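Local structure of xylulose kinase (Bifidobacterium adolescentis ATCC 15703, 3I8B) at residues A[387-390]-A[391-395]; A[494-497]-A[498-502]. The protein probably phosphorylates D-xylulose to D-xylulose 5-phosphate at the expense of ATP, as a kinase of the FGGY family. All coordinates share one frame; numbering follows the deposited sequence.

Interaction 1: A[387-390]-A[391-395]; sequences SGMT and LANTT
N393 reaches back along the chain and ties its amide to the backbone on both sides of M389. Its CB lies 4.0 Å from CG2 of T390, and a step further out the amide carbon CG packs against CB of T390. A chi1 of 75° puts CG between the backbone N and the carbonyl carbon, and from there the flat amide turns one end to each of two backbone groups. OD1 accepts from T390 N at 2.8 Å, a weak bond because the N-H points well off line at 126°. ND2 gives a much straighter bond to O of G388, 3.0 Å long at 173°, with the acceptor almost in the amide plane. The same nitrogen also donates to O of N363; two acceptors on ND2 and a donor at OD1 should keep the amide from flipping. This turn belongs to the loop that joins strand 385-387 to helix 396-420 in the C-terminal FGGY domain; an inverse gamma turn centred on T394 follows, and T395 takes the N-cap of the helix. An alanine in place of N393 is likely to leave O of G388 and T390 N without their side-chain mates and the loop freer to move. O of T390 is gripped from T394, by its hydroxyl OG1 at 2.6 Å, which comes from above the carbonyl plane, and weakly by its backbone N. Selenomethionine M389 crosses T394 at about a right angle, but its CE is placed too close to T394 to be trusted in detail; I365 touches the side chains of both M389 and N393. T390 is strained or imperfectly placed: its chi1 lies away from a staggered position, and the tight approach of CG2 to the backbone N atoms of A392 and N393 is doubtful.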
ATOM      1  N   SER A 387     -23.793 -21.413  -0.203  1.00 15.63           N
ATOM      2  CA  SER A 387     -24.300 -22.431  -1.116  1.00 20.15           C
ATOM      3  C   SER A 387     -24.048 -23.849  -0.585  1.00 18.04           C
ATOM      4  O   SER A 387     -23.410 -24.026   0.445  1.00 17.97           O
ATOM      5  CB  SER A 387     -23.686 -22.262  -2.512  1.00 17.24           C
ATOM      6  OG  SER A 387     -22.291 -22.516  -2.492  1.00 19.49           O
ATOM      7  N   GLY A 388     -24.570 -24.849  -1.296  1.00 18.25           N
ATOM      8  CA  GLY A 388     -24.359 -26.246  -0.941  1.00 19.78           C
ATOM      9  C   GLY A 388     -25.139 -26.693   0.288  1.00 22.88           C
ATOM     10  O   GLY A 388     -24.847 -27.732   0.879  1.00 22.02           O
HETATM   11  N   MSE A 389     -26.145 -25.916   0.669  1.00 23.15           N
HETATM   12  CA  MSE A 389     -26.911 -26.232   1.862  1.00 20.90           C
HETATM   13  C   MSE A 389     -27.907 -27.349   1.666  1.00 22.98           C
HETATM   14  O   MSE A 389     -28.529 -27.484   0.608  1.00 24.67           O
HETATM   15  CB  MSE A 389     -27.596 -25.001   2.424  1.00 25.17           C
HETATM   16  CG  MSE A 389     -26.692 -24.211   3.335  1.00 22.12           C
HETATM   17 SE   MSE A 389     -27.561 -22.568   3.882  1.00 38.03          SE
HETATM   18  CE  MSE A 389     -29.152 -23.317   4.721  1.00 40.58           C
ATOM     19  N   THR A 390     -28.066 -28.104   2.742  1.00 23.54           N
ATOM     20  CA  THR A 390     -28.739 -29.387   2.779  1.00 23.98           C
ATOM     21  C   THR A 390     -29.413 -29.458   4.149  1.00 23.67           C
ATOM     22  O   THR A 390     -28.949 -28.808   5.083  1.00 22.59           O
ATOM     23  CB  THR A 390     -27.661 -30.492   2.619  1.00 26.90           C
ATOM     24  OG1 THR A 390     -27.793 -31.107   1.330  1.00 27.16           O
ATOM     25  CG2 THR A 390     -27.747 -31.543   3.705  1.00 23.20           C
ATOM     26  N   LEU A 391     -30.503 -30.211   4.294  1.00 25.66           N
ATOM     27  CA  LEU A 391     -31.120 -30.322   5.621  1.00 25.67           C
ATOM     28  C   LEU A 391     -30.100 -30.875   6.629  1.00 27.82           C
ATOM     29  O   LEU A 391     -29.893 -30.297   7.700  1.00 25.63           O
ATOM     30  CB  LEU A 391     -32.395 -31.180   5.606  1.00 23.20           C
ATOM     31  CG  LEU A 391     -33.175 -31.271   6.935  1.00 28.65           C
ATOM     32  CD1 LEU A 391     -33.544 -29.886   7.490  1.00 26.35           C
ATOM     33  CD2 LEU A 391     -34.432 -32.140   6.806  1.00 27.55           C
ATOM     34  N   ALA A 392     -29.452 -31.979   6.264  1.00 25.09           N
ATOM     35  CA  ALA A 392     -28.440 -32.599   7.116  1.00 26.71           C
ATOM     36  C   ALA A 392     -27.295 -31.653   7.504  1.00 29.91           C
ATOM     37  O   ALA A 392     -26.861 -31.636   8.656  1.00 21.67           O
ATOM     38  CB  ALA A 392     -27.880 -33.860   6.446  1.00 23.05           C
ATOM     39  N   ASN A 393     -26.805 -30.864   6.551  1.00 26.43           N
ATOM     40  CA  ASN A 393     -25.619 -30.055   6.826  1.00 23.76           C
ATOM     41  C   ASN A 393     -25.889 -28.627   7.289  1.00 27.16           C
ATOM     42  O   ASN A 393     -24.960 -27.915   7.673  1.00 23.88           O
ATOM     43  CB  ASN A 393     -24.625 -30.095   5.654  1.00 23.33           C
ATOM     44  CG  ASN A 393     -25.068 -29.254   4.466  1.00 24.54           C
ATOM     45  OD1 ASN A 393     -26.025 -28.475   4.551  1.00 26.08           O
ATOM     46  ND2 ASN A 393     -24.362 -29.404   3.346  1.00 23.33           N
ATOM     47  N   THR A 394     -27.152 -28.206   7.275  1.00 24.63           N
ATOM     48  CA  THR A 394     -27.462 -26.835   7.658  1.00 26.28           C
ATOM     49  C   THR A 394     -27.545 -26.684   9.171  1.00 29.53           C
ATOM     50  O   THR A 394     -28.624 -26.723   9.765  1.00 28.69           O
ATOM     51  CB  THR A 394     -28.742 -26.306   6.982  1.00 29.19           C
ATOM     52  OG1 THR A 394     -28.547 -26.275   5.562  1.00 21.17           O
ATOM     53  CG2 THR A 394     -29.050 -24.904   7.478  1.00 25.17           C
ATOM     54  N   THR A 395     -26.382 -26.510   9.781  1.00 30.09           N
ATOM     55  CA  THR A 395     -26.253 -26.479  11.232  1.00 31.99           C
ATOM     56  C   THR A 395     -25.257 -25.397  11.620  1.00 27.19           C
ATOM     57  O   THR A 395     -24.492 -24.932  10.776  1.00 25.49           O
ATOM     58  CB  THR A 395     -25.742 -27.832  11.751  1.00 32.03           C
ATOM     59  OG1 THR A 395     -24.463 -28.117  11.166  1.00 30.64           O
ATOM     60  CG2 THR A 395     -26.721 -28.945  11.383  1.00 27.15           C
TER

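Interaction 2: A[494-497]-A[498-502]; sequences PTEA and VYEAY
The carbonyl O of T495 is met by two partners at the start of helix 496-506: water 1 at 2.8 Å, and V498 N through a weak bond of 3.4 Å. The water is also hydrogen-bonded to Y499 N, and it thus bridges an O and an N too far apart to bond directly in this first turn. One residue on, regular helical bonding sets in, with E500 N to E496 O at 2.9 Å and A501 N to A497 O following. CG2 of V498 rests on OG1 of T495, whose hydroxyl is hydrogen-bonded to S446. E496 and Y499 run side by side and both turn to helix 396-420, the carboxylate through a salt bridge from OE1 to R412 and the phenol through a hydrogen bond between OH and OD1 of D413. E500 crosses E496 at about a right angle and sets OE2 against CG of E496; the two carboxylates come within 4.6 Å, OE2 to OE2, a like-charge approach that R412 probably eases. With E496 CG anti to the backbone N and the chain bent at chi2 (47°), OE2 meets the edge of the Y499 ring in its plane, 3.6 Å from CD2.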
ATOM      1  N   PRO A 494      -2.407 -30.025   3.501  1.00 32.80           N
ATOM      2  CA  PRO A 494      -3.245 -29.355   2.503  1.00 35.29           C
ATOM      3  C   PRO A 494      -4.559 -30.092   2.261  1.00 33.44           C
ATOM      4  O   PRO A 494      -4.577 -31.315   2.142  1.00 35.65           O
ATOM      5  CB  PRO A 494      -2.382 -29.404   1.244  1.00 36.23           C
ATOM      6  CG  PRO A 494      -0.971 -29.474   1.766  1.00 34.55           C
ATOM      7  CD  PRO A 494      -1.054 -30.314   2.996  1.00 33.00           C
ATOM      8  N   THR A 495      -5.649 -29.338   2.206  1.00 29.40           N
ATOM      9  CA  THR A 495      -6.949 -29.877   1.835  1.00 32.11           C
ATOM     10  C   THR A 495      -7.455 -29.085   0.633  1.00 32.89           C
ATOM     11  O   THR A 495      -8.103 -28.049   0.782  1.00 32.69           O
ATOM     12  CB  THR A 495      -7.950 -29.757   2.986  1.00 32.73           C
ATOM     13  OG1 THR A 495      -8.089 -28.378   3.356  1.00 32.42           O
ATOM     14  CG2 THR A 495      -7.474 -30.563   4.190  1.00 29.11           C
ATOM     15  N   GLU A 496      -7.134 -29.571  -0.558  1.00 32.66           N
ATOM     16  CA  GLU A 496      -7.362 -28.816  -1.779  1.00 34.28           C
ATOM     17  C   GLU A 496      -8.854 -28.687  -2.094  1.00 32.08           C
ATOM     18  O   GLU A 496      -9.296 -27.683  -2.662  1.00 31.34           O
ATOM     19  CB  GLU A 496      -6.603 -29.468  -2.938  1.00 33.92           C
ATOM     20  CG  GLU A 496      -6.458 -28.593  -4.169  1.00 44.16           C
ATOM     21  CD  GLU A 496      -6.005 -27.183  -3.837  1.00 40.83           C
ATOM     22  OE1 GLU A 496      -4.928 -27.024  -3.216  1.00 37.41           O
ATOM     23  OE2 GLU A 496      -6.736 -26.237  -4.206  1.00 41.55           O
ATOM     24  N   ALA A 497      -9.627 -29.691  -1.693  1.00 30.23           N
ATOM     25  CA  ALA A 497     -11.058 -29.733  -2.001  1.00 28.68           C
ATOM     26  C   ALA A 497     -11.835 -28.558  -1.401  1.00 26.90           C
ATOM     27  O   ALA A 497     -12.850 -28.131  -1.948  1.00 27.94           O
ATOM     28  CB  ALA A 497     -11.659 -31.056  -1.559  1.00 29.18           C
ATOM     29  N   VAL A 498     -11.353 -28.026  -0.285  1.00 27.05           N
ATOM     30  CA  VAL A 498     -11.980 -26.847   0.307  1.00 25.96           C
ATOM     31  C   VAL A 498     -11.949 -25.678  -0.679  1.00 24.01           C
ATOM     32  O   VAL A 498     -12.986 -25.164  -1.076  1.00 26.55           O
ATOM     33  CB  VAL A 498     -11.321 -26.442   1.647  1.00 25.96           C
ATOM     34  CG1 VAL A 498     -11.989 -25.195   2.217  1.00 25.78           C
ATOM     35  CG2 VAL A 498     -11.416 -27.589   2.650  1.00 26.15           C
ATOM     36  N   TYR A 499     -10.760 -25.277  -1.101  1.00 23.55           N
ATOM     37  CA  TYR A 499     -10.645 -24.197  -2.070  1.00 25.39           C
ATOM     38  C   TYR A 499     -11.249 -24.535  -3.440  1.00 25.10           C
ATOM     39  O   TYR A 499     -11.772 -23.656  -4.122  1.00 23.75           O
ATOM     40  CB  TYR A 499      -9.185 -23.756  -2.223  1.00 23.63           C
ATOM     41  CG  TYR A 499      -8.984 -22.732  -3.313  1.00 23.39           C
ATOM     42  CD1 TYR A 499      -9.465 -21.432  -3.174  1.00 21.00           C
ATOM     43  CD2 TYR A 499      -8.316 -23.063  -4.483  1.00 22.13           C
ATOM     44  CE1 TYR A 499      -9.281 -20.496  -4.179  1.00 18.55           C
ATOM     45  CE2 TYR A 499      -8.125 -22.136  -5.482  1.00 21.56           C
ATOM     46  CZ  TYR A 499      -8.611 -20.856  -5.328  1.00 20.89           C
ATOM     47  OH  TYR A 499      -8.417 -19.942  -6.335  1.00 20.19           O
ATOM     48  N   GLU A 500     -11.164 -25.796  -3.855  1.00 27.55           N
ATOM     49  CA  GLU A 500     -11.751 -26.192  -5.138  1.00 27.33           C
ATOM     50  C   GLU A 500     -13.270 -25.974  -5.155  1.00 25.81           C
ATOM     51  O   GLU A 500     -13.827 -25.536  -6.164  1.00 23.17           O
ATOM     52  CB  GLU A 500     -11.372 -27.631  -5.512  1.00 27.65           C
ATOM     53  CG  GLU A 500      -9.886 -27.776  -5.886  1.00 39.85           C
ATOM     54  CD  GLU A 500      -9.455 -29.217  -6.167  1.00 43.87           C
ATOM     55  OE1 GLU A 500     -10.069 -30.146  -5.598  1.00 48.03           O
ATOM     56  OE2 GLU A 500      -8.495 -29.415  -6.951  1.00 41.66           O
ATOM     57  N   ALA A 501     -13.920 -26.263  -4.031  1.00 23.23           N
ATOM     58  CA  ALA A 501     -15.351 -26.003  -3.868  1.00 27.50           C
ATOM     59  C   ALA A 501     -15.650 -24.504  -3.863  1.00 25.78           C
ATOM     60  O   ALA A 501     -16.620 -24.049  -4.465  1.00 25.49           O
ATOM     61  CB  ALA A 501     -15.868 -26.647  -2.583  1.00 22.23           C
ATOM     62  N   TYR A 502     -14.809 -23.746  -3.172  1.00 24.02           N
ATOM     63  CA  TYR A 502     -14.947 -22.303  -3.099  1.00 22.70           C
ATOM     64  C   TYR A 502     -14.844 -21.706  -4.493  1.00 26.05           C
ATOM     65  O   TYR A 502     -15.630 -20.839  -4.864  1.00 23.40           O
ATOM     66  CB  TYR A 502     -13.850 -21.713  -2.202  1.00 23.52           C
ATOM     67  CG  TYR A 502     -13.852 -20.201  -2.115  1.00 21.86           C
ATOM     68  CD1 TYR A 502     -13.138 -19.430  -3.024  1.00 20.31           C
ATOM     69  CD2 TYR A 502     -14.567 -19.543  -1.116  1.00 19.45           C
ATOM     70  CE1 TYR A 502     -13.139 -18.046  -2.944  1.00 17.61           C
ATOM     71  CE2 TYR A 502     -14.570 -18.161  -1.024  1.00 14.88           C
ATOM     72  CZ  TYR A 502     -13.863 -17.415  -1.944  1.00 18.59           C
ATOM     73  OH  TYR A 502     -13.866 -16.038  -1.855  1.00 14.71           O
TER
HETATM   74  O   HOH W   1      -8.122 -25.264   0.245  1.00 24.68           O

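How the interactions relate
Along the chain interaction 1 closes long before interaction 2 opens, yet their centres are only about 18 Å apart and the nearest atoms about 6 Å, without touching. Helix 396-420 connects them. Residues 391-395 lead straight into its start, whereas helix 496-506, at the C-terminal end of the model, lies against it through Y499 and Y502. Interaction 1 is a surface turn at the far end of the molecule; interaction 2 is partly buried and follows strand 486-490, an outermost strand of the seven-stranded sheet. Both are thus peripheral elements arranged around one helix of the C-terminal half, away from the magnesium site and the predicted substrate and catalytic residues, and not parts of the catalytic machinery.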